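Local coordinates for periplasmic His/Glu/Gln/Arg/opine family-binding protein (Silicibacter pomeroyi, PDB 3I6V) that binds lysine in the cleft between two lobes and, as a periplasmic solute-binding protein, probably delivers such amino acids to an ABC transporter, at residues 82-88 and 180-186; 153-157 and 169-173; 107-113 and 126-132. All coordinates share one frame; numbering follows the deposited sequence.

Contact 1: residues 82-88 and 180-186. With NA (sodium ion), chain C.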
loop_
_atom_site.group_PDB
_atom_site.type_symbol
_atom_site.label_atom_id
_atom_site.label_comp_id
_atom_site.label_asym_id
_atom_site.label_seq_id
_atom_site.Cartn_x
_atom_site.Cartn_y
_atom_site.Cartn_z
ATOM N N ILE A 82 -9.323 -3.832 -13.344
ATOM C CA ILE A 82 -9.512 -4.868 -12.329
ATOM C C ILE A 82 -10.715 -4.499 -11.465
ATOM O O ILE A 82 -11.223 -3.387 -11.612
ATOM C CB ILE A 82 -8.237 -5.020 -11.404
ATOM C CG1 ILE A 82 -7.945 -3.722 -10.668
ATOM C CG2 ILE A 82 -7.009 -5.487 -12.235
ATOM C CD1 ILE A 82 -6.928 -3.879 -9.481
ATOM N N ASP A 83 -11.121 -5.390 -10.556
ATOM C CA ASP A 83 -12.198 -5.118 -9.596
ATOM C C ASP A 83 -11.679 -5.184 -8.159
ATOM O O ASP A 83 -10.807 -5.991 -7.844
ATOM C CB ASP A 83 -13.328 -6.139 -9.749
ATOM C CG ASP A 83 -14.345 -5.769 -10.850
ATOM O OD1 ASP A 83 -14.299 -4.668 -11.472
ATOM O OD2 ASP A 83 -15.197 -6.640 -11.129
ATOM N N PHE A 84 -12.212 -4.338 -7.291
ATOM C CA PHE A 84 -11.751 -4.288 -5.886
ATOM C C PHE A 84 -12.801 -4.858 -4.923
ATOM O O PHE A 84 -14.005 -4.740 -5.182
ATOM C CB PHE A 84 -11.471 -2.845 -5.476
ATOM C CG PHE A 84 -10.225 -2.257 -6.087
ATOM C CD1 PHE A 84 -10.313 -1.459 -7.223
ATOM C CD2 PHE A 84 -8.968 -2.467 -5.490
ATOM C CE1 PHE A 84 -9.171 -0.888 -7.800
ATOM C CE2 PHE A 84 -7.806 -1.891 -6.038
ATOM C CZ PHE A 84 -7.902 -1.104 -7.191
ATOM N N THR A 85 -12.349 -5.467 -3.825
ATOM C CA THR A 85 -13.201 -5.680 -2.644
ATOM C C THR A 85 -13.494 -4.325 -2.031
ATOM O O THR A 85 -12.932 -3.320 -2.460
ATOM C CB THR A 85 -12.472 -6.555 -1.552
ATOM O OG1 THR A 85 -11.304 -5.863 -1.061
ATOM C CG2 THR A 85 -12.075 -7.899 -2.098
ATOM N N GLN A 86 -14.331 -4.293 -0.995
ATOM C CA GLN A 86 -14.419 -3.146 -0.120
ATOM C C GLN A 86 -13.035 -2.868 0.497
ATOM O O GLN A 86 -12.167 -3.751 0.499
ATOM C CB GLN A 86 -15.408 -3.459 1.022
ATOM C CG GLN A 86 -14.905 -4.613 1.923
ATOM C CD GLN A 86 -15.970 -5.031 2.915
ATOM O OE1 GLN A 86 -16.333 -4.276 3.824
ATOM N NE2 GLN A 86 -16.494 -6.212 2.719
ATOM N N ASN A 87 -12.837 -1.671 1.045
ATOM C CA ASN A 87 -11.558 -1.400 1.682
ATOM C C ASN A 87 -11.339 -2.278 2.965
ATOM O O ASN A 87 -12.303 -2.767 3.580
ATOM C CB ASN A 87 -11.282 0.104 1.893
ATOM C CG ASN A 87 -12.309 0.831 2.810
ATOM O OD1 ASN A 87 -12.844 0.290 3.795
ATOM N ND2 ASN A 87 -12.526 2.098 2.502
ATOM N N TYR A 88 -10.073 -2.541 3.289
ATOM C CA TYR A 88 -9.770 -3.245 4.523
ATOM C C TYR A 88 -8.894 -2.404 5.453
ATOM O O TYR A 88 -8.648 -2.789 6.601
ATOM C CB TYR A 88 -9.230 -4.635 4.265
ATOM C CG TYR A 88 -7.989 -4.670 3.408
ATOM C CD1 TYR A 88 -8.056 -5.050 2.058
ATOM C CD2 TYR A 88 -6.744 -4.321 3.944
ATOM C CE1 TYR A 88 -6.893 -5.085 1.248
ATOM C CE2 TYR A 88 -5.582 -4.347 3.155
ATOM C CZ TYR A 88 -5.659 -4.742 1.832
ATOM O OH TYR A 88 -4.520 -4.740 1.063
ATOM N N VAL A 180 -7.406 1.160 1.106
ATOM C CA VAL A 180 -6.751 0.009 0.502
ATOM C C VAL A 180 -7.764 -1.163 0.375
ATOM O O VAL A 180 -8.535 -1.452 1.302
ATOM C CB VAL A 180 -5.501 -0.378 1.346
ATOM C CG1 VAL A 180 -4.829 -1.561 0.763
ATOM C CG2 VAL A 180 -4.495 0.799 1.342
ATOM N N GLY A 181 -7.766 -1.831 -0.770
ATOM C CA GLY A 181 -8.664 -2.968 -0.991
ATOM C C GLY A 181 -7.927 -4.010 -1.779
ATOM O O GLY A 181 -6.845 -3.731 -2.318
ATOM N N MET A 182 -8.479 -5.218 -1.835
ATOM C CA MET A 182 -7.849 -6.292 -2.627
ATOM C C MET A 182 -8.307 -6.160 -4.044
ATOM O O MET A 182 -9.513 -5.895 -4.303
ATOM C CB MET A 182 -8.268 -7.708 -2.137
ATOM C CG MET A 182 -7.843 -8.083 -0.701
ATOM S SD MET A 182 -8.452 -9.713 -0.067
ATOM C CE MET A 182 -8.059 -10.649 -1.540
ATOM N N GLY A 183 -7.386 -6.401 -4.962
ATOM C CA GLY A 183 -7.690 -6.374 -6.381
ATOM C C GLY A 183 -7.822 -7.797 -6.904
ATOM O O GLY A 183 -7.098 -8.694 -6.478
ATOM N N LEU A 184 -8.776 -8.018 -7.801
ATOM C CA LEU A 184 -8.952 -9.310 -8.468
ATOM C C LEU A 184 -9.320 -9.095 -9.920
ATOM O O LEU A 184 -9.752 -7.996 -10.289
ATOM C CB LEU A 184 -10.095 -10.113 -7.834
ATOM C CG LEU A 184 -9.854 -10.547 -6.383
ATOM C CD1 LEU A 184 -10.503 -9.525 -5.451
ATOM C CD2 LEU A 184 -10.470 -11.926 -6.190
ATOM N N ARG A 185 -9.231 -10.154 -10.726
ATOM C CA ARG A 185 -9.622 -10.032 -12.130
ATOM C C ARG A 185 -11.120 -9.741 -12.184
ATOM O O ARG A 185 -11.879 -10.186 -11.306
ATOM C CB ARG A 185 -9.333 -11.310 -12.941
ATOM C CG ARG A 185 -7.815 -11.567 -13.267
ATOM C CD ARG A 185 -7.657 -12.934 -14.026
ATOM N NE ARG A 185 -7.933 -14.075 -13.121
ATOM C CZ ARG A 185 -7.058 -14.537 -12.220
ATOM N NH1 ARG A 185 -5.848 -13.971 -12.104
ATOM N NH2 ARG A 185 -7.391 -15.551 -11.427
ATOM N N GLU A 186 -11.540 -9.016 -13.217
ATOM C CA GLU A 186 -12.974 -8.685 -13.373
ATOM C C GLU A 186 -13.856 -9.900 -13.661
ATOM O O GLU A 186 -15.070 -9.825 -13.498
ATOM C CB GLU A 186 -13.162 -7.614 -14.458
ATOM C CG GLU A 186 -12.433 -6.310 -14.043
ATOM C CD GLU A 186 -12.436 -5.226 -15.119
ATOM O OE1 GLU A 186 -12.367 -5.522 -16.340
ATOM O OE2 GLU A 186 -12.477 -4.057 -14.719
HETATM NA NA NA C . -13.313 -2.915 -12.791
HETATM O O HOH W 1 -14.274 -9.611 -9.724
HETATM O O HOH W 2 -16.587 -9.416 -10.962
HETATM O O HOH W 3 -4.227 -4.006 -1.596
#

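Contact 2: residues 153-157 and 169-173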
loop_
_atom_site.group_PDB
_atom_site.type_symbol
_atom_site.label_atom_id
_atom_site.label_comp_id
_atom_site.label_asym_id
_atom_site.label_seq_id
_atom_site.Cartn_x
_atom_site.Cartn_y
_atom_site.Cartn_z
ATOM N N ARG A 153 1.225 8.059 4.255
ATOM C CA ARG A 153 1.628 8.508 5.570
ATOM C C ARG A 153 1.971 7.313 6.467
ATOM O O ARG A 153 2.936 7.378 7.245
ATOM C CB ARG A 153 0.554 9.370 6.252
ATOM C CG ARG A 153 1.046 9.957 7.606
ATOM C CD ARG A 153 0.050 10.938 8.279
ATOM N NE ARG A 153 0.601 11.270 9.581
ATOM C CZ ARG A 153 1.490 12.236 9.799
ATOM N NH1 ARG A 153 1.903 13.034 8.814
ATOM N NH2 ARG A 153 1.942 12.425 11.026
ATOM N N ASP A 154 1.197 6.237 6.386
ATOM C CA ASP A 154 1.495 5.110 7.242
ATOM C C ASP A 154 2.784 4.371 6.888
ATOM O O ASP A 154 3.392 3.733 7.767
ATOM C CB ASP A 154 0.303 4.178 7.377
ATOM C CG ASP A 154 -0.826 4.822 8.183
ATOM O OD1 ASP A 154 -0.656 5.974 8.642
ATOM O OD2 ASP A 154 -1.870 4.189 8.340
ATOM N N TYR A 155 3.202 4.478 5.624
ATOM C CA TYR A 155 4.485 3.952 5.210
ATOM C C TYR A 155 5.589 4.861 5.805
ATOM O O TYR A 155 6.621 4.374 6.341
ATOM C CB TYR A 155 4.577 3.904 3.679
ATOM C CG TYR A 155 5.972 3.594 3.156
ATOM C CD1 TYR A 155 6.560 2.331 3.345
ATOM C CD2 TYR A 155 6.700 4.565 2.477
ATOM C CE1 TYR A 155 7.858 2.054 2.847
ATOM C CE2 TYR A 155 7.962 4.310 1.986
ATOM C CZ TYR A 155 8.549 3.074 2.187
ATOM O OH TYR A 155 9.826 2.903 1.707
ATOM N N LEU A 156 5.371 6.168 5.717
ATOM C CA LEU A 156 6.380 7.159 6.165
ATOM C C LEU A 156 6.545 7.298 7.693
ATOM O O LEU A 156 7.657 7.561 8.142
ATOM C CB LEU A 156 6.150 8.538 5.542
ATOM C CG LEU A 156 6.295 8.620 4.021
ATOM C CD1 LEU A 156 5.643 9.932 3.490
ATOM C CD2 LEU A 156 7.752 8.471 3.522
ATOM N N VAL A 157 5.487 7.103 8.471
ATOM C CA VAL A 157 5.573 7.305 9.929
ATOM C C VAL A 157 6.760 6.528 10.580
ATOM O O VAL A 157 7.612 7.165 11.202
ATOM C CB VAL A 157 4.228 7.099 10.674
ATOM C CG1 VAL A 157 4.451 6.941 12.224
ATOM C CG2 VAL A 157 3.236 8.293 10.386
ATOM N N PHE A 169 8.536 14.994 8.483
ATOM C CA PHE A 169 7.345 15.462 7.756
ATOM C C PHE A 169 7.391 16.972 7.488
ATOM O O PHE A 169 7.748 17.759 8.373
ATOM C CB PHE A 169 6.093 15.119 8.544
ATOM C CG PHE A 169 5.765 13.643 8.551
ATOM C CD1 PHE A 169 5.787 12.912 9.746
ATOM C CD2 PHE A 169 5.422 12.987 7.353
ATOM C CE1 PHE A 169 5.475 11.532 9.751
ATOM C CE2 PHE A 169 5.102 11.605 7.340
ATOM C CZ PHE A 169 5.113 10.881 8.546
ATOM N N VAL A 170 7.048 17.362 6.260
ATOM C CA VAL A 170 6.944 18.768 5.881
ATOM C C VAL A 170 5.603 18.999 5.148
ATOM O O VAL A 170 5.047 18.074 4.526
ATOM C CB VAL A 170 8.155 19.200 5.006
ATOM C CG1 VAL A 170 9.444 19.090 5.807
ATOM C CG2 VAL A 170 8.278 18.330 3.774
ATOM N N GLY A 171 5.070 20.214 5.244
ATOM C CA GLY A 171 3.823 20.555 4.542
ATOM C C GLY A 171 2.616 19.923 5.212
ATOM O O GLY A 171 2.647 19.555 6.388
ATOM N N ASP A 172 1.533 19.791 4.465
ATOM C CA ASP A 172 0.303 19.278 5.054
ATOM C C ASP A 172 0.027 17.913 4.469
ATOM O O ASP A 172 0.419 17.656 3.352
ATOM C CB ASP A 172 -0.856 20.220 4.713
ATOM C CG ASP A 172 -0.591 21.654 5.175
ATOM O OD1 ASP A 172 -0.220 22.499 4.322
ATOM O OD2 ASP A 172 -0.723 21.917 6.387
ATOM N N ASP A 173 -0.655 17.070 5.224
ATOM C CA ASP A 173 -1.239 15.837 4.723
ATOM C C ASP A 173 -2.210 16.089 3.540
ATOM O O ASP A 173 -2.837 17.142 3.461
ATOM C CB ASP A 173 -1.999 15.144 5.854
ATOM C CG ASP A 173 -1.076 14.603 6.966
ATOM O OD1 ASP A 173 0.175 14.544 6.788
ATOM O OD2 ASP A 173 -1.632 14.223 8.025
#

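Contact 3: residues 107-113 and 126-132. With LYS (lysine), chain B.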
loop_
_atom_site.group_PDB
_atom_site.type_symbol
_atom_site.label_atom_id
_atom_site.label_comp_id
_atom_site.label_asym_id
_atom_site.label_seq_id
_atom_site.Cartn_x
_atom_site.Cartn_y
_atom_site.Cartn_z
ATOM N N GLY A 107 9.845 21.603 -5.917
ATOM C CA GLY A 107 11.050 21.179 -6.649
ATOM C C GLY A 107 10.909 19.772 -7.202
ATOM O O GLY A 107 9.894 19.432 -7.869
ATOM N N ILE A 108 11.925 18.950 -6.943
ATOM C CA ILE A 108 11.952 17.566 -7.427
ATOM C C ILE A 108 11.346 16.674 -6.355
ATOM O O ILE A 108 11.883 16.575 -5.239
ATOM C CB ILE A 108 13.384 17.107 -7.785
ATOM C CG1 ILE A 108 13.865 17.858 -9.043
ATOM C CG2 ILE A 108 13.403 15.614 -8.022
ATOM C CD1 ILE A 108 15.375 17.929 -9.196
ATOM N N VAL A 109 10.214 16.044 -6.683
ATOM C CA VAL A 109 9.541 15.204 -5.700
ATOM C C VAL A 109 9.557 13.753 -6.180
ATOM O O VAL A 109 9.185 13.457 -7.309
ATOM C CB VAL A 109 8.117 15.722 -5.309
ATOM C CG1 VAL A 109 7.495 14.837 -4.228
ATOM C CG2 VAL A 109 8.185 17.150 -4.754
ATOM N N ALA A 110 10.100 12.880 -5.335
ATOM C CA ALA A 110 10.155 11.452 -5.612
ATOM C C ALA A 110 8.800 10.806 -5.262
ATOM O O ALA A 110 8.175 11.147 -4.267
ATOM C CB ALA A 110 11.266 10.781 -4.778
ATOM N N ALA A 111 8.372 9.867 -6.094
ATOM C CA ALA A 111 7.183 9.055 -5.772
ATOM C C ALA A 111 7.371 7.714 -6.437
ATOM O O ALA A 111 8.018 7.602 -7.498
ATOM C CB ALA A 111 5.883 9.719 -6.288
ATOM N N GLN A 112 6.792 6.691 -5.841
ATOM C CA GLN A 112 6.773 5.387 -6.491
ATOM C C GLN A 112 5.954 5.386 -7.778
ATOM O O GLN A 112 4.841 5.952 -7.838
ATOM C CB GLN A 112 6.280 4.301 -5.526
ATOM C CG GLN A 112 6.288 2.879 -6.160
ATOM C CD GLN A 112 6.025 1.773 -5.154
ATOM O OE1 GLN A 112 5.404 1.989 -4.133
ATOM N NE2 GLN A 112 6.525 0.586 -5.438
ATOM N N THR A 113 6.483 4.709 -8.798
ATOM C CA THR A 113 5.796 4.562 -10.074
ATOM C C THR A 113 4.419 3.915 -9.907
ATOM O O THR A 113 4.234 3.101 -9.022
ATOM C CB THR A 113 6.607 3.656 -11.054
ATOM O OG1 THR A 113 7.945 4.160 -11.151
ATOM C CG2 THR A 113 6.036 3.731 -12.399
ATOM N N ALA A 126 5.127 20.571 -9.020
ATOM C CA ALA A 126 6.410 19.896 -8.711
ATOM C C ALA A 126 6.913 19.125 -9.922
ATOM O O ALA A 126 6.141 18.815 -10.822
ATOM C CB ALA A 126 6.276 18.987 -7.493
ATOM N N THR A 127 8.221 18.859 -9.970
ATOM C CA THR A 127 8.804 17.965 -10.959
ATOM C C THR A 127 8.795 16.535 -10.381
ATOM O O THR A 127 9.347 16.290 -9.307
ATOM C CB THR A 127 10.228 18.417 -11.326
ATOM O OG1 THR A 127 10.133 19.656 -12.029
ATOM C CG2 THR A 127 10.947 17.404 -12.222
ATOM N N LEU A 128 8.136 15.613 -11.084
ATOM C CA LEU A 128 8.008 14.231 -10.611
ATOM C C LEU A 128 9.201 13.387 -11.047
ATOM O O LEU A 128 9.516 13.343 -12.211
ATOM C CB LEU A 128 6.733 13.601 -11.186
ATOM C CG LEU A 128 6.555 12.082 -11.008
ATOM C CD1 LEU A 128 6.490 11.675 -9.570
ATOM C CD2 LEU A 128 5.318 11.557 -11.784
ATOM N N VAL A 129 9.830 12.686 -10.117
ATOM C CA VAL A 129 10.679 11.559 -10.498
ATOM C C VAL A 129 10.134 10.250 -9.885
ATOM O O VAL A 129 9.894 10.150 -8.667
ATOM C CB VAL A 129 12.212 11.816 -10.190
ATOM C CG1 VAL A 129 12.426 12.153 -8.718
ATOM C CG2 VAL A 129 13.085 10.620 -10.617
ATOM N N GLU A 130 9.945 9.256 -10.744
ATOM C CA GLU A 130 9.363 7.966 -10.344
ATOM C C GLU A 130 10.412 6.899 -10.079
ATOM O O GLU A 130 11.358 6.794 -10.834
ATOM C CB GLU A 130 8.444 7.478 -11.454
ATOM C CG GLU A 130 7.202 8.338 -11.555
ATOM C CD GLU A 130 6.216 7.844 -12.601
ATOM O OE1 GLU A 130 5.269 7.123 -12.229
ATOM O OE2 GLU A 130 6.357 8.210 -13.787
ATOM N N PHE A 131 10.210 6.105 -9.026
ATOM C CA PHE A 131 11.083 4.989 -8.671
ATOM C C PHE A 131 10.267 3.705 -8.538
ATOM O O PHE A 131 9.112 3.735 -8.096
ATOM C CB PHE A 131 11.796 5.280 -7.328
ATOM C CG PHE A 131 12.706 6.451 -7.407
ATOM C CD1 PHE A 131 12.232 7.744 -7.131
ATOM C CD2 PHE A 131 14.011 6.288 -7.875
ATOM C CE1 PHE A 131 13.056 8.849 -7.258
ATOM C CE2 PHE A 131 14.853 7.402 -8.008
ATOM C CZ PHE A 131 14.368 8.683 -7.700
ATOM N N ALA A 132 10.890 2.584 -8.894
ATOM C CA ALA A 132 10.231 1.269 -8.910
ATOM C C ALA A 132 9.793 0.804 -7.531
ATOM O O ALA A 132 8.762 0.127 -7.404
ATOM C CB ALA A 132 11.166 0.207 -9.585
HETATM N N LYS B . -1.953 3.334 -1.749
HETATM C CA LYS B . -1.132 3.986 -2.822
HETATM C C LYS B . -1.594 3.555 -4.197
HETATM O O LYS B . -2.431 2.646 -4.285
HETATM C CB LYS B . 0.368 3.649 -2.637
HETATM C CG LYS B . 0.736 2.181 -2.859
HETATM C CD LYS B . 2.260 1.962 -2.566
HETATM C CE LYS B . 2.737 0.491 -2.851
HETATM N NZ LYS B . 4.221 0.322 -2.435
HETATM O OXT LYS B . -1.119 4.095 -5.237
#

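Contact 1: residues 82-88 and 180-186
The antiparallel pairing of strands 83-85 and 180-184 carries a sodium site at one end. Asp-83 N and Leu-184 O, 3.0 Å apart, form one half of a hydrogen-bonded pair, and Leu-184 N returns a bond to Asp-83 O. One step on, Phe-84 faces Gly-183 in a non-hydrogen-bonded pair. Thr-85 N still bonds to Met-182 O, but the chain turns a corner at Gln-86 and a side chain takes over: Met-182 N donates to Thr-85 OG1 at 3.0 Å. With chi1 at 63°, that hydroxyl sits between its own backbone N and carbonyl carbon, from where it also donates to Gln-86 O at 2.8 Å. Beyond the corner Tyr-88 N bonds to Val-180 O. The Tyr-88 ring lays one face over that same carbonyl, and its CE1 meets Met-182 CG at 3.7 Å, while a water bridges Tyr-88 OH and Gly-181 O. At the other end Ile-82 O, Asp-83 OD1 and Glu-186 OE2 each bind sodium at 2.4 Å. The two carboxylates approach across each other with planes 55° apart, and their closeness is presumably paid for by the cation; Asp-79 completes the site. Around this sheet, helix 56-61 packs against Ile-82 and helix 189-204 against Thr-85 and Met-182. Tyr-88 rests on helix 30-42, where its hydroxyl reaches Glu-31, and backbone bonds from Gly-181 to Met-72 and from Gly-183 to Ile-68 tie strand 180-184 to an earlier part of the same chain.

Contact 2: residues 153-157 and 169-173
Arg-153 stretches from its helix over the ring of Phe-169 because CG stands opposite the backbone N (chi1 -175°) and the chain stays extended as far as NE; a turn of 85° at chi4 then swings the guanidinium flat over the ring. The two planes lie 27° apart, and Arg-153 CZ is 4.2 Å from the centroid of the Phe-169 ring, a cation-pi stack over the face. NH1 of Arg-153 is the nitrogen above the middle of the ring, with CE2 of Phe-169 3.8 Å away, whereas NH2 lies nearer CE1. The same NH1 makes a salt bridge to Asp-173 OD1 at 3.1 Å, though the hydrogen bond within it is weak and bent; OD1 is also bonded to Ser-95 of strand 93-98. Helix residues meet the far end of the phenyl ring obliquely: Leu-156 CB approaches Phe-169 CE2 to 3.7 Å, and Val-157 CG2 approaches CZ of the same ring equally closely. The start of helix 153-162 is thus fastened to both sides of the corner at Gly-171. Chemically, the arginine cation faces an aromatic ring and a carboxylate at once, an arrangement likely to limit the rotation of the guanidinium even at the protein surface.

Contact 3: residues 107-113 and 126-132
Gln-112 divides its amide between protein and ligand, reaching past the end of the neighbouring strand to Ala-132 while accepting a hydrogen bond from the bound lysine. Its NE2 donates to Ala-132 O at 3.0 Å, arriving 37° above the carbonyl plane, and OE1 takes the bond from lysine NZ at 2.7 Å. A fully stretched side chain, trans about its first torsion (chi1 -178°), carries the amide out into the pocket, where NE2 is also hydrogen-bonded to Glu-12. Behind it lie the parallel strands 108-112 and 127-131 of a beta-alpha-beta unit, connected through helix 116-123. Their backbone bonds alternate from Gly-107 O to Phe-131 O, the last of which receives Thr-113 N at 2.9 Å and, weakly, Thr-113 OG1. On one face Ile-108 CG2 touches Val-129 CG1 at 3.7 Å, and Ala-110 CB meets Phe-131 CE1 at 3.6 Å. The other face, turned to helix 116-123, brings Ala-111 CB within 3.9 Å of Leu-128 CD1. An alanine here in place of Gln-112 would probably leave the ligand ammonium without the acceptor that OE1 provides and Ala-132 O without this donor. Because NE2 is engaged by two acceptors, the amide is likely to be held from flipping, which keeps OE1 presented to the positively charged end of the ligand.

How the contacts relate
Following the chain from the N terminus, segment 82-88 opens contact 1, and strand 93-98 then carries the chain into the lobe that holds the mixed sheet. There contact 3 closes a short loop around helix 116-123, joining two parallel strands. Contact 2 opens only after that loop is shut, so the two follow in series, their centres about 16 Å apart; it ties the start of helix 153-162 to strands 168-170 and 172-175 of the sheet that contact 3 also reaches. The chain then runs on to strand 180-184, where contact 1 closes by joining it to strand 83-89 as the chain re-enters the first lobe. Contact 1 thus encloses both others.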